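Local coordinates for protein bacteriocin (Pseudomonas syringae pv. tomato, PDB 4FZL) that probably kills competing bacteria by degrading the cell-wall precursor lipid II, as a calcium-binding phosphatase of the colicin M family, at residues P20-T25 and G93-F98; A47-R52 and R60-E65; H99-G104 and R205-E210. All blocks are in the same frame, centred on the assembly; numbering follows the deposited sequence.

All three contacts lie mainly in the interior and pack apolar side chains without a hydrogen bond crossing between their segments. Contacts 1 and 3 share helix 96-106: F98 meets the start of helix 22-33, and L101, one turn on, meets helix 205-208. Contact 2, between helices 37-54 and 59-70, lies, along the chain, between the two halves of contact 1. A49 and A62, the alanines that touch, are buried, whereas R52 and E65 carry it outward toward the surface. Sulfur and an aromatic ring dominate contact 1, small methyls contact 2, and leucines with a tryptophan contact 3. Polar bonds join neighbouring contacts instead: D50 of contact 2 accepts from T96 of contact 1 and pairs with H99 of contact 3.

Contact 1: residues P20-T25 and G93-F98; sequences PNCLAT and GLMTPF
The backbones of 20-25 and 93-98 stand well apart, with C22 CA 8.4 Å from M95 CA and L23 CA 9.0 Å from F98 CA, and side chains bridge the gap. This is a buried join in the helical part of the protein between the starts of helices 22-33 and 96-106, built round a Cys sulfur-aromatic contact. C22 SG lies 4.3 Å from the centroid of the F98 ring, on a line 37° off the ring normal, and its closest ring atom is F98 CE2 at 3.6 Å. With SG anti to its backbone N (chi1 -168°), C22 directs the sulfur across the gap to the ring. L23 meets the same ring from another direction: its CA sits at the edge, near the ring plane, 3.9 Å from F98 CZ, while CD1 also touches CZ and the two side chains cross at about a right angle. M95 joins more loosely, its extended thioether bringing only the terminal methyl CE near C22 SG. F46 and W207 also pack on F98, each edge-to-face, so the ring links several helices. Ahead of helix 96-106, G93-T96 forms a type I beta turn, its T96 N bonded to G93 O. At the other helix start, N21 O accepts both T25 N at 3.0 Å and T25 OG1 at 2.8 Å, the hydroxyl oxygen standing above the carbonyl plane.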
loop_
_atom_site.group_PDB
_atom_site.type_symbol
_atom_site.label_atom_id
_atom_site.label_comp_id
_atom_site.label_asym_id
_atom_site.label_seq_id
_atom_site.Cartn_x
_atom_site.Cartn_y
_atom_site.Cartn_z
ATOM N N PRO A 20 -4.190 3.323 -15.378
ATOM C CA PRO A 20 -4.409 4.568 -14.601
ATOM C C PRO A 20 -5.871 4.975 -14.520
ATOM O O PRO A 20 -6.205 5.829 -13.721
ATOM C CB PRO A 20 -3.664 5.599 -15.430
ATOM C CG PRO A 20 -2.512 4.796 -15.971
ATOM C CD PRO A 20 -3.207 3.563 -16.447
ATOM N N ASN A 21 -6.732 4.368 -15.332
ATOM C CA ASN A 21 -8.187 4.649 -15.287
ATOM C C ASN A 21 -8.934 3.860 -14.241
ATOM O O ASN A 21 -10.167 3.970 -14.168
ATOM C CB ASN A 21 -8.753 4.294 -16.673
ATOM C CG ASN A 21 -8.164 5.151 -17.786
ATOM O OD1 ASN A 21 -7.685 4.641 -18.812
ATOM N ND2 ASN A 21 -8.187 6.471 -17.577
ATOM N N CYS A 22 -8.211 3.087 -13.422
ATOM C CA CYS A 22 -8.855 2.194 -12.416
ATOM C C CYS A 22 -9.824 2.948 -11.516
ATOM O O CYS A 22 -10.983 2.566 -11.443
ATOM C CB CYS A 22 -7.795 1.532 -11.568
ATOM S SG CYS A 22 -8.480 0.186 -10.558
ATOM N N LEU A 23 -9.373 4.029 -10.864
ATOM C CA LEU A 23 -10.218 4.671 -9.899
ATOM C C LEU A 23 -11.480 5.199 -10.541
ATOM O O LEU A 23 -12.589 4.991 -10.005
ATOM C CB LEU A 23 -9.480 5.775 -9.164
ATOM C CG LEU A 23 -10.273 6.641 -8.168
ATOM C CD1 LEU A 23 -10.758 5.745 -7.048
ATOM C CD2 LEU A 23 -9.441 7.821 -7.625
ATOM N N ALA A 24 -11.319 5.993 -11.611
ATOM C CA ALA A 24 -12.498 6.609 -12.280
ATOM C C ALA A 24 -13.537 5.492 -12.674
ATOM O O ALA A 24 -14.749 5.662 -12.599
ATOM C CB ALA A 24 -12.088 7.365 -13.527
ATOM N N THR A 25 -13.017 4.404 -13.194
ATOM C CA THR A 25 -13.864 3.282 -13.667
ATOM C C THR A 25 -14.572 2.618 -12.477
ATOM O O THR A 25 -15.789 2.288 -12.563
ATOM C CB THR A 25 -13.020 2.223 -14.457
ATOM O OG1 THR A 25 -12.329 2.869 -15.512
ATOM C CG2 THR A 25 -13.883 1.106 -15.036
ATOM N N GLY A 93 1.888 -2.062 -5.915
ATOM C CA GLY A 93 1.446 -1.799 -7.231
ATOM C C GLY A 93 0.145 -0.991 -7.346
ATOM O O GLY A 93 -0.365 -0.499 -6.378
ATOM N N LEU A 94 -0.378 -0.920 -8.590
ATOM C CA LEU A 94 -1.546 -0.133 -8.966
ATOM C C LEU A 94 -2.734 -0.339 -7.991
ATOM O O LEU A 94 -3.429 0.637 -7.548
ATOM C CB LEU A 94 -2.024 -0.617 -10.330
ATOM C CG LEU A 94 -3.203 0.052 -10.998
ATOM C CD1 LEU A 94 -2.996 1.570 -11.007
ATOM C CD2 LEU A 94 -3.323 -0.542 -12.396
ATOM N N MET A 95 -2.957 -1.616 -7.625
ATOM C CA MET A 95 -4.150 -1.967 -6.859
ATOM C C MET A 95 -3.934 -1.997 -5.372
ATOM O O MET A 95 -4.851 -2.363 -4.593
ATOM C CB MET A 95 -4.791 -3.256 -7.369
ATOM C CG MET A 95 -5.543 -2.970 -8.722
ATOM S SD MET A 95 -6.100 -4.482 -9.474
ATOM C CE MET A 95 -6.789 -3.908 -11.007
ATOM N N THR A 96 -2.766 -1.631 -4.917
ATOM C CA THR A 96 -2.467 -1.651 -3.480
ATOM C C THR A 96 -3.453 -0.807 -2.630
ATOM O O THR A 96 -3.973 -1.297 -1.615
ATOM C CB THR A 96 -1.008 -1.315 -3.216
ATOM O OG1 THR A 96 -0.232 -2.470 -3.446
ATOM C CG2 THR A 96 -0.773 -0.879 -1.713
ATOM N N PRO A 97 -3.769 0.437 -3.052
ATOM C CA PRO A 97 -4.701 1.180 -2.156
ATOM C C PRO A 97 -6.086 0.502 -2.123
ATOM O O PRO A 97 -6.808 0.611 -1.160
ATOM C CB PRO A 97 -4.792 2.581 -2.765
ATOM C CG PRO A 97 -3.871 2.577 -3.910
ATOM C CD PRO A 97 -3.122 1.298 -4.041
ATOM N N PHE A 98 -6.476 -0.152 -3.231
ATOM C CA PHE A 98 -7.744 -0.880 -3.240
ATOM C C PHE A 98 -7.694 -2.098 -2.345
ATOM O O PHE A 98 -8.684 -2.520 -1.735
ATOM C CB PHE A 98 -8.125 -1.297 -4.646
ATOM C CG PHE A 98 -8.470 -0.130 -5.527
ATOM C CD1 PHE A 98 -9.711 0.458 -5.482
ATOM C CD2 PHE A 98 -7.516 0.396 -6.384
ATOM C CE1 PHE A 98 -10.011 1.555 -6.334
ATOM C CE2 PHE A 98 -7.804 1.490 -7.218
ATOM C CZ PHE A 98 -9.055 2.084 -7.159
#

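Contact 2: residues A47-R52 and R60-E65; sequences AAADQR and RTAYNE
R52 lays its aliphatic chain alongside A62, whose CB touches both R52 CB at 3.7 Å and R52 CD at 3.8 Å. The arginine leaves its helix with CG beside the backbone N (chi1 -65°) and then runs extended from CG to NE, which carries the guanidinium past the alanine methyl to the next turn of the partner helix. There A62 O lies over one face of the guanidinium, and R52 NH1 approaches E65 CB at 3.7 Å. No salt bridge results: E65 bends at chi2, its carboxylate swings off from R52, and E65 OE1 remains 5.7 Å from R52 NH1, so any attraction between the two charges is probably modest. Deeper in, A49 is the buried point of closest backbone approach, its CA only 5.0 Å from Y63 CA. Its methyl rests against the Y63 backbone, 4.0 Å from Y63 N, and also meets Y63 CB and the A62 methyl. The ring of Y63 turns off toward F46 and T45, and its hydroxyl is hydrogen-bonded to L10 O. On the far flank, R60 NE donates a nearly straight bond to N64 OD1, and R60 also salt-bridges to D15. Small residues at A49 and A62 let the axes of 47-52 and 60-65 approach to 8.4 Å at 136°, the geometry of a helical hairpin in which helices 37-54 and 59-70 follow one another through a short loop.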
loop_
_atom_site.group_PDB
_atom_site.type_symbol
_atom_site.label_atom_id
_atom_site.label_comp_id
_atom_site.label_asym_id
_atom_site.label_seq_id
_atom_site.Cartn_x
_atom_site.Cartn_y
_atom_site.Cartn_z
ATOM N N ALA A 47 -8.163 -6.841 -4.688
ATOM C CA ALA A 47 -7.315 -7.253 -3.600
ATOM C C ALA A 47 -6.598 -8.567 -3.870
ATOM O O ALA A 47 -5.441 -8.748 -3.500
ATOM C CB ALA A 47 -8.202 -7.411 -2.409
ATOM N N ALA A 48 -7.330 -9.509 -4.483
ATOM C CA ALA A 48 -6.709 -10.775 -4.850
ATOM C C ALA A 48 -5.561 -10.599 -5.877
ATOM O O ALA A 48 -4.534 -11.331 -5.814
ATOM C CB ALA A 48 -7.776 -11.746 -5.369
ATOM N N ALA A 49 -5.804 -9.717 -6.861
ATOM C CA ALA A 49 -4.827 -9.535 -7.902
ATOM C C ALA A 49 -3.561 -8.866 -7.295
ATOM O O ALA A 49 -2.428 -9.194 -7.619
ATOM C CB ALA A 49 -5.439 -8.679 -9.022
ATOM N N ASP A 50 -3.776 -7.891 -6.413
ATOM C CA ASP A 50 -2.656 -7.272 -5.731
ATOM C C ASP A 50 -1.871 -8.287 -4.916
ATOM O O ASP A 50 -0.652 -8.242 -4.885
ATOM C CB ASP A 50 -3.137 -6.188 -4.765
ATOM C CG ASP A 50 -2.026 -5.418 -4.118
ATOM O OD1 ASP A 50 -1.402 -4.569 -4.803
ATOM O OD2 ASP A 50 -1.771 -5.606 -2.953
ATOM N N GLN A 51 -2.572 -9.140 -4.180
ATOM C CA GLN A 51 -1.913 -10.200 -3.460
ATOM C C GLN A 51 -1.004 -11.067 -4.386
ATOM O O GLN A 51 0.126 -11.416 -4.052
ATOM C CB GLN A 51 -2.980 -11.034 -2.703
ATOM C CG GLN A 51 -2.508 -12.193 -1.839
ATOM C CD GLN A 51 -1.891 -11.773 -0.575
ATOM O OE1 GLN A 51 -2.324 -10.807 -0.002
ATOM N NE2 GLN A 51 -0.891 -12.496 -0.114
ATOM N N ARG A 52 -1.556 -11.458 -5.530
ATOM C CA ARG A 52 -0.780 -12.200 -6.454
ATOM C C ARG A 52 0.433 -11.405 -7.043
ATOM O O ARG A 52 1.501 -12.005 -7.237
ATOM C CB ARG A 52 -1.588 -12.769 -7.638
ATOM C CG ARG A 52 -2.626 -13.803 -7.229
ATOM C CD ARG A 52 -3.142 -14.469 -8.479
ATOM N NE ARG A 52 -4.223 -15.410 -8.208
ATOM C CZ ARG A 52 -4.677 -16.299 -9.097
ATOM N NH1 ARG A 52 -4.158 -16.362 -10.323
ATOM N NH2 ARG A 52 -5.672 -17.104 -8.775
ATOM N N ARG A 60 -2.054 -7.799 -14.581
ATOM C CA ARG A 60 -3.188 -7.987 -15.460
ATOM C C ARG A 60 -3.480 -9.518 -15.633
ATOM O O ARG A 60 -4.641 -9.931 -15.682
ATOM C CB ARG A 60 -2.942 -7.332 -16.822
ATOM C CG ARG A 60 -3.983 -7.609 -17.903
ATOM C CD ARG A 60 -5.369 -7.165 -17.341
ATOM N NE ARG A 60 -6.409 -7.375 -18.347
ATOM C CZ ARG A 60 -6.602 -6.594 -19.407
ATOM N NH1 ARG A 60 -5.807 -5.562 -19.631
ATOM N NH2 ARG A 60 -7.629 -6.788 -20.277
ATOM N N THR A 61 -2.427 -10.332 -15.761
ATOM C CA THR A 61 -2.577 -11.771 -15.865
ATOM C C THR A 61 -3.313 -12.280 -14.681
ATOM O O THR A 61 -4.281 -13.049 -14.799
ATOM C CB THR A 61 -1.246 -12.506 -16.012
ATOM O OG1 THR A 61 -0.592 -11.972 -17.189
ATOM C CG2 THR A 61 -1.429 -14.036 -16.194
ATOM N N ALA A 62 -2.917 -11.818 -13.491
ATOM C CA ALA A 62 -3.491 -12.245 -12.155
ATOM C C ALA A 62 -5.010 -11.859 -12.164
ATOM O O ALA A 62 -5.899 -12.696 -11.916
ATOM C CB ALA A 62 -2.792 -11.593 -10.977
ATOM N N TYR A 63 -5.274 -10.592 -12.493
ATOM C CA TYR A 63 -6.628 -10.089 -12.585
ATOM C C TYR A 63 -7.491 -10.963 -13.514
ATOM O O TYR A 63 -8.594 -11.416 -13.138
ATOM C CB TYR A 63 -6.615 -8.639 -13.074
ATOM C CG TYR A 63 -8.024 -8.081 -13.311
ATOM C CD1 TYR A 63 -8.660 -7.422 -12.285
ATOM C CD2 TYR A 63 -8.646 -8.256 -14.529
ATOM C CE1 TYR A 63 -9.942 -6.863 -12.456
ATOM C CE2 TYR A 63 -9.901 -7.775 -14.699
ATOM C CZ TYR A 63 -10.590 -7.096 -13.699
ATOM O OH TYR A 63 -11.894 -6.573 -13.920
ATOM N N ASN A 64 -6.952 -11.166 -14.728
ATOM C CA ASN A 64 -7.677 -11.963 -15.723
ATOM C C ASN A 64 -7.918 -13.418 -15.202
ATOM O O ASN A 64 -9.056 -13.982 -15.355
ATOM C CB ASN A 64 -6.954 -12.049 -17.058
ATOM C CG ASN A 64 -6.945 -10.747 -17.841
ATOM O OD1 ASN A 64 -7.765 -9.874 -17.656
ATOM N ND2 ASN A 64 -5.974 -10.630 -18.762
ATOM N N GLU A 65 -6.884 -14.011 -14.582
ATOM C CA GLU A 65 -7.042 -15.364 -14.064
ATOM C C GLU A 65 -8.040 -15.479 -12.932
ATOM O O GLU A 65 -8.763 -16.497 -12.871
ATOM C CB GLU A 65 -5.706 -15.973 -13.668
ATOM C CG GLU A 65 -4.869 -16.254 -14.918
ATOM C CD GLU A 65 -5.520 -17.359 -15.831
ATOM O OE1 GLU A 65 -5.868 -18.453 -15.342
ATOM O OE2 GLU A 65 -5.684 -17.150 -17.042
#

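Contact 3: residues H99-G104 and R205-E210; sequences HALAHG and RGWLGE
L101 and L208 meet methyl to methyl, CD2 to CD2 at 4.2 Å, and the same L101 CD2 also touches W207 CH2 at 4.2 Å. One leucine branch thus serves both partners. In L101 a chi1 of 174° swings CG opposite the backbone N, which stretches the side chain across a wide gap, since even the nearest pair of CA atoms, L101 and L208, are 10.0 Å apart. L208 CD2 lies 3.5 Å above the W207 ring near its rim, on the same side of the plane as L101 CD2, so L208 and W207 together present one apolar surface to L101. L101 CD2 itself comes to the indole obliquely. Within the colicin M family region, the join packs short helix 205-208, which follows the long antiparallel strands 142-153, 167-178 and 184-197, back onto helix 96-106 of the helical part. W207 also rests on L163 of helix 159-165, and its side chain is about 13 Å from the bound calcium ion, too far to take part in that site. Away from the leucines the character changes. R205, G206 and E210 are exposed and do not touch residues 99-104; the R205 guanidinium instead has E210 N over one face, centred 3.5 Å above its plane. G209 is the first residue to leave helical backbone angles, with a positive phi of 90°, and G209 N still bonds back to R205 O at 2.9 Å. G209 also occupies the N-cap position of the following helix, and its carbonyl oxygen is hydrogen-bonded to T213 OG1.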
loop_
_atom_site.group_PDB
_atom_site.type_symbol
_atom_site.label_atom_id
_atom_site.label_comp_id
_atom_site.label_asym_id
_atom_site.label_seq_id
_atom_site.Cartn_x
_atom_site.Cartn_y
_atom_site.Cartn_z
ATOM N N HIS A 99 -6.539 -2.737 -2.317
ATOM C CA HIS A 99 -6.354 -3.900 -1.434
ATOM C C HIS A 99 -6.495 -3.453 0.027
ATOM O O HIS A 99 -7.176 -4.106 0.807
ATOM C CB HIS A 99 -4.942 -4.559 -1.758
ATOM C CG HIS A 99 -4.697 -5.850 -1.056
ATOM N ND1 HIS A 99 -3.612 -6.609 -1.318
ATOM C CD2 HIS A 99 -5.476 -6.579 -0.180
ATOM C CE1 HIS A 99 -3.648 -7.746 -0.616
ATOM N NE2 HIS A 99 -4.791 -7.759 0.074
ATOM N N ALA A 100 -5.872 -2.344 0.391
ATOM C CA ALA A 100 -5.985 -1.800 1.740
ATOM C C ALA A 100 -7.439 -1.417 2.021
ATOM O O ALA A 100 -7.927 -1.545 3.197
ATOM C CB ALA A 100 -5.015 -0.646 1.948
ATOM N N LEU A 101 -8.094 -0.822 1.024
ATOM C CA LEU A 101 -9.503 -0.432 1.203
ATOM C C LEU A 101 -10.398 -1.693 1.492
ATOM O O LEU A 101 -11.214 -1.775 2.424
ATOM C CB LEU A 101 -10.035 0.305 -0.044
ATOM C CG LEU A 101 -11.524 0.647 -0.072
ATOM C CD1 LEU A 101 -11.678 1.747 0.953
ATOM C CD2 LEU A 101 -11.797 1.169 -1.476
ATOM N N ALA A 102 -10.214 -2.671 0.610
ATOM C CA ALA A 102 -10.862 -3.989 0.767
ATOM C C ALA A 102 -10.620 -4.581 2.185
ATOM O O ALA A 102 -11.550 -5.104 2.800
ATOM C CB ALA A 102 -10.414 -4.982 -0.332
ATOM N N HIS A 103 -9.392 -4.472 2.686
ATOM C CA HIS A 103 -9.027 -5.094 3.899
ATOM C C HIS A 103 -9.799 -4.434 5.043
ATOM O O HIS A 103 -10.154 -5.078 6.002
ATOM C CB HIS A 103 -7.521 -4.997 4.142
ATOM C CG HIS A 103 -7.059 -5.919 5.202
ATOM N ND1 HIS A 103 -6.843 -7.243 4.965
ATOM C CD2 HIS A 103 -6.800 -5.704 6.570
ATOM C CE1 HIS A 103 -6.496 -7.813 6.123
ATOM N NE2 HIS A 103 -6.427 -6.855 7.080
ATOM N N GLY A 104 -10.053 -3.124 4.971
ATOM C CA GLY A 104 -10.784 -2.452 6.091
ATOM C C GLY A 104 -12.259 -2.921 6.176
ATOM O O GLY A 104 -12.895 -2.840 7.217
ATOM N N ARG A 205 -11.868 10.250 1.883
ATOM C CA ARG A 205 -12.753 11.040 1.007
ATOM C C ARG A 205 -12.053 11.707 -0.131
ATOM O O ARG A 205 -12.617 11.818 -1.239
ATOM C CB ARG A 205 -13.432 12.120 1.850
ATOM C CG ARG A 205 -14.099 13.280 1.140
ATOM C CD ARG A 205 -15.232 12.787 0.271
ATOM N NE ARG A 205 -15.875 13.895 -0.394
ATOM C CZ ARG A 205 -15.390 14.505 -1.455
ATOM N NH1 ARG A 205 -14.269 14.063 -2.020
ATOM N NH2 ARG A 205 -16.045 15.575 -1.929
ATOM N N GLY A 206 -10.855 12.236 0.119
ATOM C CA GLY A 206 -10.221 12.873 -1.019
ATOM C C GLY A 206 -9.975 11.984 -2.206
ATOM O O GLY A 206 -10.096 12.411 -3.358
ATOM N N TRP A 207 -9.538 10.773 -1.908
ATOM C CA TRP A 207 -9.227 9.816 -2.929
ATOM C C TRP A 207 -10.498 9.258 -3.515
ATOM O O TRP A 207 -10.667 9.185 -4.755
ATOM C CB TRP A 207 -8.324 8.733 -2.315
ATOM C CG TRP A 207 -8.146 7.540 -3.117
ATOM C CD1 TRP A 207 -7.751 7.467 -4.448
ATOM C CD2 TRP A 207 -8.312 6.139 -2.687
ATOM N NE1 TRP A 207 -7.674 6.168 -4.857
ATOM C CE2 TRP A 207 -7.986 5.318 -3.853
ATOM C CE3 TRP A 207 -8.650 5.515 -1.510
ATOM C CZ2 TRP A 207 -8.051 3.914 -3.833
ATOM C CZ3 TRP A 207 -8.658 4.120 -1.469
ATOM C CH2 TRP A 207 -8.414 3.334 -2.622
ATOM N N LEU A 208 -11.380 8.798 -2.617
ATOM C CA LEU A 208 -12.580 8.057 -3.098
ATOM C C LEU A 208 -13.644 8.933 -3.786
ATOM O O LEU A 208 -14.332 8.488 -4.746
ATOM C CB LEU A 208 -13.258 7.286 -1.983
ATOM C CG LEU A 208 -12.353 6.224 -1.373
ATOM C CD1 LEU A 208 -13.064 5.589 -0.202
ATOM C CD2 LEU A 208 -12.003 5.229 -2.456
ATOM N N GLY A 209 -13.708 10.189 -3.407
ATOM C CA GLY A 209 -14.664 11.097 -4.006
ATOM C C GLY A 209 -15.980 11.095 -3.228
ATOM O O GLY A 209 -16.227 10.256 -2.350
ATOM N N GLU A 210 -16.864 12.039 -3.580
ATOM C CA GLU A 210 -18.079 12.260 -2.803
ATOM C C GLU A 210 -19.050 11.095 -2.782
ATOM O O GLU A 210 -19.474 10.608 -1.741
ATOM C CB GLU A 210 -18.790 13.559 -3.281
ATOM C CG GLU A 210 -20.145 13.804 -2.667
ATOM C CD GLU A 210 -21.281 13.063 -3.390
ATOM O OE1 GLU A 210 -21.271 12.973 -4.661
ATOM O OE2 GLU A 210 -22.211 12.591 -2.685
#